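Local coordinates for protein glutathione transferase (PDB 5O00) that probably conjugates glutathione to electrophilic compounds or reduces glutathione-linked substrates, as a dimeric fungal Ure2p-class glutathione transferase that binds glutathione disulfide, at residues A[11-16]-A[34-39]; A[103-108]-A[149-154]; A[172-177]-A[202-207]. One frame throughout, in Å; residues are numbered along the deposited sequence.

Contact 1 (A[11-16]-A[34-39]). With GDS (oxidized glutathione disulfide), chain B; NIN (dinitrophenylene), chain C; SO4 (sulfate ion), chain E.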
# COMPACT_ATOMS: atom_id res chain seq x y z
N ASN A 11 9.16 -0.48 16.88
CA ASN A 11 10.01 -0.96 15.80
C ASN A 11 10.30 -2.44 16.01
O ASN A 11 9.82 -3.05 16.97
CB ASN A 11 11.31 -0.14 15.75
CG ASN A 11 11.97 -0.14 14.38
OD1 ASN A 11 11.49 -0.77 13.44
ND2 ASN A 11 13.08 0.58 14.26
N HIS A 12 11.10 -3.01 15.12
CA HIS A 12 11.56 -4.39 15.27
C HIS A 12 12.94 -4.52 14.64
O HIS A 12 13.24 -3.88 13.63
CB HIS A 12 10.60 -5.40 14.63
CG HIS A 12 10.93 -6.82 14.98
ND1 HIS A 12 11.54 -7.68 14.09
CD2 HIS A 12 10.74 -7.53 16.12
CE1 HIS A 12 11.71 -8.86 14.67
NE2 HIS A 12 11.23 -8.79 15.90
N GLN A 13 13.77 -5.36 15.25
CA GLN A 13 15.16 -5.47 14.83
C GLN A 13 15.28 -6.05 13.43
O GLN A 13 16.09 -5.59 12.62
CB GLN A 13 15.95 -6.34 15.82
CG GLN A 13 16.04 -5.78 17.24
CD GLN A 13 14.87 -6.18 18.12
OE1 GLN A 13 13.79 -6.52 17.63
NE2 GLN A 13 15.08 -6.14 19.43
N VAL A 14 14.48 -7.08 13.12
CA VAL A 14 14.60 -7.80 11.86
C VAL A 14 13.69 -7.21 10.79
O VAL A 14 14.12 -6.98 9.66
CB VAL A 14 14.30 -9.30 12.06
CG1 VAL A 14 14.50 -10.07 10.75
CG2 VAL A 14 15.15 -9.89 13.17
N GLY A 15 12.43 -6.98 11.14
CA GLY A 15 11.45 -6.49 10.20
C GLY A 15 11.89 -5.19 9.56
O GLY A 15 12.35 -4.27 10.25
N PRO A 16 11.76 -5.07 8.23
CA PRO A 16 12.25 -3.84 7.59
C PRO A 16 11.42 -2.60 7.87
O PRO A 16 11.98 -1.50 7.96
CB PRO A 16 12.20 -4.19 6.09
CG PRO A 16 12.25 -5.66 6.04
CD PRO A 16 11.48 -6.12 7.24
N THR A 34 13.00 4.28 20.76
CA THR A 34 12.62 3.09 20.01
C THR A 34 12.20 2.02 21.01
O THR A 34 12.94 1.74 21.96
CB THR A 34 13.77 2.62 19.14
OG1 THR A 34 14.17 3.68 18.26
CG2 THR A 34 13.37 1.41 18.30
N VAL A 35 11.01 1.48 20.82
CA VAL A 35 10.55 0.31 21.55
C VAL A 35 10.51 -0.84 20.56
O VAL A 35 9.71 -0.82 19.61
CB VAL A 35 9.17 0.55 22.19
CG1 VAL A 35 8.65 -0.73 22.84
CG2 VAL A 35 9.26 1.67 23.21
N TYR A 36 11.38 -1.82 20.74
CA TYR A 36 11.35 -3.01 19.92
C TYR A 36 10.27 -3.94 20.46
O TYR A 36 10.34 -4.39 21.61
CB TYR A 36 12.71 -3.70 19.90
CG TYR A 36 13.80 -2.87 19.24
CD1 TYR A 36 13.74 -2.55 17.89
CD2 TYR A 36 14.88 -2.40 19.98
CE1 TYR A 36 14.73 -1.79 17.29
CE2 TYR A 36 15.87 -1.64 19.39
CZ TYR A 36 15.79 -1.34 18.05
OH TYR A 36 16.78 -0.59 17.46
N VAL A 37 9.27 -4.21 19.64
CA VAL A 37 8.11 -4.99 20.03
C VAL A 37 8.37 -6.46 19.73
O VAL A 37 8.87 -6.80 18.65
CB VAL A 37 6.84 -4.49 19.31
CG1 VAL A 37 5.66 -5.41 19.60
CG2 VAL A 37 6.52 -3.07 19.74
N ASN A 38 8.03 -7.32 20.67
CA ASN A 38 8.20 -8.76 20.49
C ASN A 38 7.16 -9.26 19.49
O ASN A 38 5.95 -9.21 19.76
CB ASN A 38 8.07 -9.48 21.83
CG ASN A 38 8.16 -10.99 21.70
OD1 ASN A 38 7.43 -11.60 20.92
ND2 ASN A 38 9.05 -11.59 22.47
N LEU A 39 7.62 -9.75 18.35
CA LEU A 39 6.73 -10.26 17.31
C LEU A 39 6.71 -11.78 17.31
O LEU A 39 6.02 -12.40 18.11
CB LEU A 39 7.17 -9.73 15.93
CG LEU A 39 7.24 -8.20 15.78
CD1 LEU A 39 7.70 -7.82 14.38
CD2 LEU A 39 5.91 -7.56 16.10
N1 GDS B . 2.15 -2.22 5.47
CA1 GDS B . 2.62 -2.32 6.84
C1 GDS B . 3.55 -1.17 7.13
OE1 GDS B . 4.34 -0.77 6.24
OE2 GDS B . 3.54 -0.62 8.26
CB1 GDS B . 3.41 -3.61 7.04
CG1 GDS B . 3.96 -3.64 8.46
CD1 GDS B . 4.55 -5.01 8.75
O1 GDS B . 4.52 -5.88 7.93
N2 GDS B . 5.16 -5.22 10.05
CA2 GDS B . 5.75 -6.49 10.44
C2 GDS B . 5.00 -7.04 11.65
O2 GDS B . 4.62 -6.30 12.50
CB2 GDS B . 7.20 -6.27 10.84
SG2 GDS B . 8.18 -6.00 9.35
N3 GDS B . 4.77 -8.46 11.79
CA3 GDS B . 4.07 -8.98 12.95
C3 GDS B . 3.24 -10.19 12.54
OE3 GDS B . 3.17 -10.53 11.33
OE4 GDS B . 2.61 -10.85 13.41
N4 GDS B . 5.48 -7.10 5.34
CA4 GDS B . 4.90 -6.83 4.05
C4 GDS B . 5.04 -5.33 3.75
OE5 GDS B . 4.13 -4.73 3.15
OE6 GDS B . 6.07 -4.71 4.12
C5 GDS B . 6.10 -8.38 5.60
O5 GDS B . 6.14 -9.22 4.77
CA5 GDS B . 6.70 -8.62 6.98
N5 GDS B . 6.70 -10.04 7.25
CB5 GDS B . 8.13 -8.09 7.00
SG5 GDS B . 8.70 -7.94 8.71
CA6 GDS B . 3.49 -12.24 8.80
C6 GDS B . 3.37 -13.20 7.61
OE7 GDS B . 2.87 -14.34 7.76
OE8 GDS B . 3.79 -12.84 6.48
N6 GDS B . 2.40 -12.47 9.74
CB6 GDS B . 4.83 -12.47 9.52
CG6 GDS B . 6.00 -12.06 8.62
CD6 GDS B . 5.97 -10.56 8.37
O6 GDS B . 5.36 -9.83 9.09
C1 NIN C . 13.26 -11.27 4.68
C2 NIN C . 12.88 -10.40 5.69
N2 NIN C . 11.46 -10.27 5.97
O21 NIN C . 10.54 -10.82 5.07
O22 NIN C . 11.09 -9.73 6.95
C3 NIN C . 13.83 -9.68 6.39
C4 NIN C . 15.17 -9.84 6.07
N4 NIN C . 16.21 -9.11 6.76
O41 NIN C . 15.92 -8.29 7.85
O42 NIN C . 17.32 -9.23 6.37
C5 NIN C . 15.55 -10.71 5.06
C6 NIN C . 14.60 -11.43 4.37
S SO4 E . 16.19 5.25 23.22
O1 SO4 E . 15.45 6.32 23.88
O2 SO4 E . 15.25 4.32 22.60
O3 SO4 E . 17.00 4.54 24.21
O4 SO4 E . 17.05 5.82 22.19
O HOH W 1 14.64 2.66 15.74

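Contact 2 (A[103-108]-A[149-154]). With SO4 (sulfate ion), chain D.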
# COMPACT_ATOMS: atom_id res chain seq x y z
N THR A 103 2.66 10.89 -3.18
CA THR A 103 1.78 9.90 -2.58
C THR A 103 1.62 8.69 -3.49
O THR A 103 1.59 7.55 -3.01
CB THR A 103 0.43 10.53 -2.27
OG1 THR A 103 0.60 11.53 -1.26
CG2 THR A 103 -0.59 9.50 -1.78
N GLN A 104 1.49 8.92 -4.79
CA GLN A 104 1.45 7.84 -5.76
C GLN A 104 2.62 6.87 -5.56
O GLN A 104 2.42 5.65 -5.48
CB GLN A 104 1.48 8.43 -7.17
CG GLN A 104 1.55 7.41 -8.30
CD GLN A 104 1.90 8.05 -9.63
OE1 GLN A 104 1.02 8.42 -10.41
NE2 GLN A 104 3.19 8.21 -9.88
N TRP A 105 3.85 7.40 -5.51
CA TRP A 105 5.01 6.53 -5.37
C TRP A 105 5.06 5.84 -4.01
O TRP A 105 5.55 4.71 -3.91
CB TRP A 105 6.29 7.34 -5.63
CG TRP A 105 6.50 7.56 -7.10
CD1 TRP A 105 6.24 8.69 -7.81
CD2 TRP A 105 6.97 6.59 -8.04
NE1 TRP A 105 6.52 8.49 -9.14
CE2 TRP A 105 6.98 7.21 -9.31
CE3 TRP A 105 7.39 5.26 -7.94
CZ2 TRP A 105 7.39 6.55 -10.46
CZ3 TRP A 105 7.81 4.61 -9.09
CH2 TRP A 105 7.80 5.25 -10.33
N LEU A 106 4.57 6.50 -2.96
CA LEU A 106 4.46 5.83 -1.66
C LEU A 106 3.48 4.66 -1.73
O LEU A 106 3.75 3.60 -1.15
CB LEU A 106 4.02 6.83 -0.59
CG LEU A 106 5.06 7.88 -0.15
CD1 LEU A 106 4.44 9.01 0.69
CD2 LEU A 106 6.19 7.21 0.61
N PHE A 107 2.35 4.83 -2.42
CA PHE A 107 1.41 3.71 -2.54
C PHE A 107 2.00 2.58 -3.37
O PHE A 107 1.73 1.41 -3.09
CB PHE A 107 0.08 4.19 -3.14
CG PHE A 107 -0.88 4.68 -2.09
CD1 PHE A 107 -1.54 3.80 -1.25
CD2 PHE A 107 -1.11 6.03 -1.94
CE1 PHE A 107 -2.41 4.25 -0.28
CE2 PHE A 107 -1.98 6.49 -0.97
CZ PHE A 107 -2.63 5.60 -0.14
N PHE A 108 2.79 2.90 -4.40
CA PHE A 108 3.51 1.85 -5.12
C PHE A 108 4.47 1.11 -4.19
O PHE A 108 4.53 -0.13 -4.19
CB PHE A 108 4.26 2.45 -6.31
CG PHE A 108 5.05 1.45 -7.10
CD1 PHE A 108 4.48 0.26 -7.52
CD2 PHE A 108 6.38 1.70 -7.43
CE1 PHE A 108 5.21 -0.66 -8.26
CE2 PHE A 108 7.11 0.78 -8.17
CZ PHE A 108 6.52 -0.40 -8.58
N GLY A 149 12.87 -3.37 -12.42
CA GLY A 149 12.76 -2.92 -13.80
C GLY A 149 11.89 -1.68 -13.95
O GLY A 149 12.18 -0.81 -14.77
N VAL A 150 10.81 -1.60 -13.17
CA VAL A 150 9.98 -0.40 -13.17
C VAL A 150 10.79 0.80 -12.68
O VAL A 150 10.82 1.86 -13.31
CB VAL A 150 8.72 -0.62 -12.31
CG1 VAL A 150 7.90 0.67 -12.21
CG2 VAL A 150 7.87 -1.75 -12.89
N LEU A 151 11.45 0.64 -11.53
CA LEU A 151 12.29 1.71 -11.01
C LEU A 151 13.39 2.09 -11.99
O LEU A 151 13.71 3.27 -12.16
CB LEU A 151 12.87 1.30 -9.65
CG LEU A 151 11.85 1.13 -8.52
CD1 LEU A 151 12.46 0.50 -7.27
CD2 LEU A 151 11.21 2.47 -8.17
N GLU A 152 13.95 1.09 -12.68
CA GLU A 152 15.02 1.36 -13.64
C GLU A 152 14.52 2.23 -14.79
O GLU A 152 15.19 3.19 -15.19
CB GLU A 152 15.59 0.04 -14.18
CG GLU A 152 16.74 0.21 -15.20
CD GLU A 152 18.04 0.66 -14.57
OE1 GLU A 152 18.23 0.44 -13.36
OE2 GLU A 152 18.88 1.25 -15.29
N SER A 153 13.35 1.90 -15.34
CA SER A 153 12.83 2.67 -16.47
C SER A 153 12.61 4.13 -16.10
O SER A 153 12.73 5.01 -16.95
CB SER A 153 11.52 2.05 -16.97
OG SER A 153 10.46 2.27 -16.05
N VAL A 154 12.28 4.40 -14.84
CA VAL A 154 12.07 5.77 -14.39
C VAL A 154 13.39 6.44 -14.03
O VAL A 154 13.67 7.56 -14.49
CB VAL A 154 11.08 5.77 -13.20
CG1 VAL A 154 10.97 7.14 -12.62
CG2 VAL A 154 9.71 5.29 -13.66
S SO4 D . 5.32 9.92 -12.59
O1 SO4 D . 4.41 11.04 -12.72
O2 SO4 D . 4.57 8.71 -12.25
O3 SO4 D . 6.03 9.70 -13.85
O4 SO4 D . 6.29 10.20 -11.53

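Contact 3 (A[172-177]-A[202-207]). With GDS (oxidized glutathione disulfide), chain B; NIN (dinitrophenylene), chain C.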
# COMPACT_ATOMS: atom_id res chain seq x y z
N SER A 172 11.31 5.65 1.25
CA SER A 172 10.42 4.54 1.58
C SER A 172 10.87 3.22 0.95
O SER A 172 10.56 2.15 1.48
CB SER A 172 8.99 4.87 1.15
OG SER A 172 8.82 4.79 -0.25
N PHE A 173 11.59 3.27 -0.18
CA PHE A 173 12.02 2.07 -0.89
C PHE A 173 13.32 1.47 -0.36
O PHE A 173 13.65 0.33 -0.74
CB PHE A 173 12.23 2.38 -2.39
CG PHE A 173 10.96 2.54 -3.17
CD1 PHE A 173 10.36 1.45 -3.78
CD2 PHE A 173 10.39 3.79 -3.33
CE1 PHE A 173 9.19 1.60 -4.51
CE2 PHE A 173 9.23 3.95 -4.06
CZ PHE A 173 8.63 2.85 -4.65
N VAL A 174 14.06 2.18 0.48
CA VAL A 174 15.45 1.83 0.75
C VAL A 174 15.56 0.49 1.46
O VAL A 174 16.32 -0.39 1.04
CB VAL A 174 16.14 2.96 1.55
CG1 VAL A 174 17.51 2.52 2.04
CG2 VAL A 174 16.25 4.21 0.71
N ILE A 175 14.83 0.31 2.57
CA ILE A 175 15.12 -0.83 3.43
C ILE A 175 14.78 -2.14 2.74
O ILE A 175 15.56 -3.10 2.80
CB ILE A 175 14.41 -0.68 4.79
CG1 ILE A 175 14.88 -1.76 5.77
CG2 ILE A 175 12.88 -0.72 4.64
CD1 ILE A 175 16.37 -1.68 6.13
N TRP A 176 13.65 -2.21 2.03
CA TRP A 176 13.33 -3.44 1.31
C TRP A 176 14.26 -3.66 0.12
O TRP A 176 14.57 -4.81 -0.21
CB TRP A 176 11.87 -3.43 0.85
CG TRP A 176 10.90 -3.92 1.90
CD1 TRP A 176 9.93 -3.19 2.53
CD2 TRP A 176 10.79 -5.26 2.42
NE1 TRP A 176 9.24 -3.99 3.41
CE2 TRP A 176 9.75 -5.26 3.36
CE3 TRP A 176 11.49 -6.45 2.19
CZ2 TRP A 176 9.38 -6.40 4.07
CZ3 TRP A 176 11.12 -7.58 2.89
CH2 TRP A 176 10.08 -7.55 3.82
N ASN A 177 14.72 -2.58 -0.53
CA ASN A 177 15.68 -2.76 -1.61
C ASN A 177 17.00 -3.31 -1.10
O ASN A 177 17.60 -4.19 -1.73
CB ASN A 177 15.89 -1.44 -2.35
CG ASN A 177 14.81 -1.18 -3.40
OD1 ASN A 177 14.06 -2.09 -3.76
ND2 ASN A 177 14.74 0.05 -3.88
N ARG A 202 22.49 3.30 -8.77
CA ARG A 202 22.91 4.68 -8.54
C ARG A 202 22.06 5.33 -7.45
O ARG A 202 22.58 5.87 -6.47
CB ARG A 202 22.81 5.49 -9.84
CG ARG A 202 23.24 6.96 -9.70
CD ARG A 202 22.59 7.86 -10.73
NE ARG A 202 21.18 8.14 -10.43
CZ ARG A 202 20.15 7.87 -11.24
NH1 ARG A 202 20.34 7.31 -12.43
NH2 ARG A 202 18.92 8.17 -10.85
N TRP A 203 20.74 5.30 -7.64
CA TRP A 203 19.80 5.89 -6.70
C TRP A 203 19.93 5.27 -5.32
O TRP A 203 20.06 5.98 -4.32
CB TRP A 203 18.41 5.72 -7.30
CG TRP A 203 17.16 5.99 -6.50
CD1 TRP A 203 16.65 7.21 -6.14
CD2 TRP A 203 16.21 5.01 -6.07
NE1 TRP A 203 15.44 7.04 -5.49
CE2 TRP A 203 15.15 5.70 -5.44
CE3 TRP A 203 16.15 3.62 -6.16
CZ2 TRP A 203 14.06 5.04 -4.89
CZ3 TRP A 203 15.07 2.97 -5.61
CH2 TRP A 203 14.04 3.67 -4.98
N HIS A 204 19.93 3.94 -5.25
CA HIS A 204 20.03 3.25 -3.96
C HIS A 204 21.34 3.58 -3.25
O HIS A 204 21.36 3.85 -2.05
CB HIS A 204 19.90 1.74 -4.16
CG HIS A 204 19.89 0.95 -2.89
ND1 HIS A 204 18.84 0.97 -2.00
CD2 HIS A 204 20.81 0.11 -2.36
CE1 HIS A 204 19.11 0.18 -0.98
NE2 HIS A 204 20.30 -0.35 -1.17
N THR A 205 22.44 3.56 -3.99
CA THR A 205 23.74 3.85 -3.39
C THR A 205 23.78 5.28 -2.86
O THR A 205 24.30 5.53 -1.77
CB THR A 205 24.85 3.61 -4.40
OG1 THR A 205 24.83 2.24 -4.81
CG2 THR A 205 26.21 3.92 -3.80
N ALA A 206 23.22 6.22 -3.62
CA ALA A 206 23.11 7.59 -3.12
C ALA A 206 22.36 7.62 -1.79
O ALA A 206 22.76 8.34 -0.87
CB ALA A 206 22.39 8.46 -4.15
N LEU A 207 21.30 6.82 -1.67
CA LEU A 207 20.48 6.87 -0.47
C LEU A 207 21.21 6.29 0.74
O LEU A 207 21.25 6.91 1.81
CB LEU A 207 19.15 6.15 -0.71
CG LEU A 207 18.20 6.92 -1.64
CD1 LEU A 207 17.16 6.02 -2.28
CD2 LEU A 207 17.52 8.06 -0.89
N1 GDS B . 2.15 -2.22 5.47
CA1 GDS B . 2.62 -2.32 6.84
C1 GDS B . 3.55 -1.17 7.13
OE1 GDS B . 4.34 -0.77 6.24
OE2 GDS B . 3.54 -0.62 8.26
CB1 GDS B . 3.41 -3.61 7.04
CG1 GDS B . 3.96 -3.64 8.46
CD1 GDS B . 4.55 -5.01 8.75
O1 GDS B . 4.52 -5.88 7.93
N2 GDS B . 5.16 -5.22 10.05
CA2 GDS B . 5.75 -6.49 10.44
C2 GDS B . 5.00 -7.04 11.65
O2 GDS B . 4.62 -6.30 12.50
CB2 GDS B . 7.20 -6.27 10.84
SG2 GDS B . 8.18 -6.00 9.35
N3 GDS B . 4.77 -8.46 11.79
CA3 GDS B . 4.07 -8.98 12.95
C3 GDS B . 3.24 -10.19 12.54
OE3 GDS B . 3.17 -10.53 11.33
OE4 GDS B . 2.61 -10.85 13.41
N4 GDS B . 5.48 -7.10 5.34
CA4 GDS B . 4.90 -6.83 4.05
C4 GDS B . 5.04 -5.33 3.75
OE5 GDS B . 4.13 -4.73 3.15
OE6 GDS B . 6.07 -4.71 4.12
C5 GDS B . 6.10 -8.38 5.60
O5 GDS B . 6.14 -9.22 4.77
CA5 GDS B . 6.70 -8.62 6.98
N5 GDS B . 6.70 -10.04 7.25
CB5 GDS B . 8.13 -8.09 7.00
SG5 GDS B . 8.70 -7.94 8.71
CA6 GDS B . 3.49 -12.24 8.80
C6 GDS B . 3.37 -13.20 7.61
OE7 GDS B . 2.87 -14.34 7.76
OE8 GDS B . 3.79 -12.84 6.48
N6 GDS B . 2.40 -12.47 9.74
CB6 GDS B . 4.83 -12.47 9.52
CG6 GDS B . 6.00 -12.06 8.62
CD6 GDS B . 5.97 -10.56 8.37
O6 GDS B . 5.36 -9.83 9.09
C1 NIN C . 13.26 -11.27 4.68
C2 NIN C . 12.88 -10.40 5.69
N2 NIN C . 11.46 -10.27 5.97
O21 NIN C . 10.54 -10.82 5.07
O22 NIN C . 11.09 -9.73 6.95
C3 NIN C . 13.83 -9.68 6.39
C4 NIN C . 15.17 -9.84 6.07
N4 NIN C . 16.21 -9.11 6.76
O41 NIN C . 15.92 -8.29 7.85
O42 NIN C . 17.32 -9.23 6.37
C5 NIN C . 15.55 -10.71 5.06
C6 NIN C . 14.60 -11.43 4.37
O HOH W 2 16.25 2.03 -2.64

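Contact 1 (A[11-16]-A[34-39])
Asn11 and Tyr36 pair as parallel strand neighbours, and two backbone bonds make the pairing: Asn11 N gives its hydrogen to Val35 O at 2.8 Å, and Val37 N gives its own to Asn11 O at 3.0 Å. Beyond this pair the segments meet mainly through side chains. Leu39 CD1 sits over one face of the His12 imidazole, 3.6 Å from the ring centroid, a CH-pi contact suited to a branched aliphatic end on a flat ring. Val37 O lies at that ring's edge, 3.2 Å from His12 CD2. On the Tyr36 ring, Gln13 CG rests over one face; the bend at chi2 (87°) lays the amide almost flat along the ring, their planes 18° apart, with Gln13 NE2 3.4 Å from Tyr36 CB. Thr34 CG2 takes the opposite face. Strands 7-11 and 32-36 belong to the thioredoxin-like N-terminal domain of glutathione transferases, and the loop leaving the first strand borders the glutathione site. Its shape is set from within: Gly15 N, lying in the imidazole plane, donates to His12 ND1, which fixes the ring's rotation. Gly15 CA comes 3.4 Å from SG2 of the glutathione disulfide, and having no side chain lets the backbone approach this closely. Farther out, a water joins Asn11 ND2 to Thr34 OG1, Trp19 NE1 binds His12 O, and helix 211-226 backs Gln13 and Tyr36.

Contact 2 (A[103-108]-A[149-154])
Trp105 and Phe108 reach from helix 96-126 toward Val150, Leu151 and Val154 on helix 134-155. The two short segments run nearly antiparallel, at 155°, but their axes stay 13.6 Å apart, too far for small residues to bridge, so large aromatic rings span the gap and branched aliphatic chains meet their far ends. The firmer part lies at the indole: Trp105 CH2, on the ring's edge, meets Val154 CG2 at 3.8 Å, the two side chains arriving from opposite directions. Leu151 slides past the same ring, its CD2 4.1 Å from Trp105 CZ3. With CG trans to its own backbone N (chi1 179°), Phe108 extends straight at the other helix, and its CZ comes 4.0 Å from Val150 CG1. Looser is the remaining approach, Leu151 CD2 to Phe108 CE2 at 4.4 Å, near the phenyl plane. No hydrogen bond crosses between the segments; all five touching residues are buried and apolar in what they offer one another.

The polar side is different. Trp105 NE1 points away from the aliphatic cluster and donates to sulfate O4 at 2.9 Å, the acceptor lying in the indole plane, while Gln104 NE2 donates to sulfate O2 at 2.8 Å. Arg158 of the same chain and Trp72 of the second subunit also bind this ion, which probably came from the crystallisation liquor. On helix 134-155 the exposed Ser153 turns its OG back to Val150 O, a local bond that spends its hydroxyl within the helix. Trp72 of the second subunit also meets Trp105 edge-to-face, and Phe107 stacks on its counterpart there. Helices 96-126 and 134-155 packing side by side, with the partner subunit against them, are characteristic of the all-helical C-terminal domain of glutathione transferases.

Contact 3 (A[172-177]-A[202-207])
Within the helical C-terminal domain of the glutathione transferase fold, segment 172-177, which leads into helix 174-184, packs against helix 198-208, with Val174 and His204 the closest pair of backbone positions at 6.7 Å between CA atoms. Trp203 meets two partners across the contact, Phe173 and Asn177. Its CG is swung trans to the backbone N (chi1 169°), which carries the six-membered ring across to Phe173 in an offset edge-to-face pair: the indole edge is turned toward the phenyl face, centroids 5.8 Å apart and planes at 62°. Trp203 CH2 is pressed to 3.4 Å from Phe173 CB. The same ring meets the amide of Asn177, whose ND2 comes 3.4 Å from Trp203 CZ3 with the two planes steeply inclined. Over one face of the indole lies Leu207 CD1, from the next turn of its own helix; that methyl also touches Val174 CG2 at 3.6 Å, so a short aliphatic patch continues the aromatic one.

His204 brings its edge rather than its face to the backbone, its CE1 3.5 Å from Val174 O, near the ring plane. Beyond the cluster, Trp203 NE1 is bonded to Asp170, while Trp176 turns to the glutathione site, giving its NE1 to Asn17 and, weakly, to the disulfide ligand.

No direct hydrogen bond joins the segments; a water does so instead, accepting from Asn177 ND2 at 2.8 Å and lying 2.9 Å from His204 ND1 in the imidazole plane. The direct contact is thus mostly van der Waals packing of rings and methyls, while a single water bridges two buried polar groups that lie too far apart to bond directly.

Contacts 2 and 3 form one continuous core in the helical domain, their centres 12 Å apart. Phe173 CZ of contact 3 lies 3.8 Å from Phe108 CD2 of contact 2, and Leu151 of contact 2 reaches contact 3 with its CD1, 4.0 Å from Trp203 CZ3. Contact 1 belongs to the thioredoxin-like domain, its centre 21 Å from that of contact 3, yet the domains meet where Pro16 CG comes 3.6 Å from Trp176 CZ2. Around this seam lie the glutathione disulfide and dinitrophenylene, each touched by contacts 1 and 3. Contact 2 keeps about 13 Å from contact 1 at the nearest atoms and faces the second subunit.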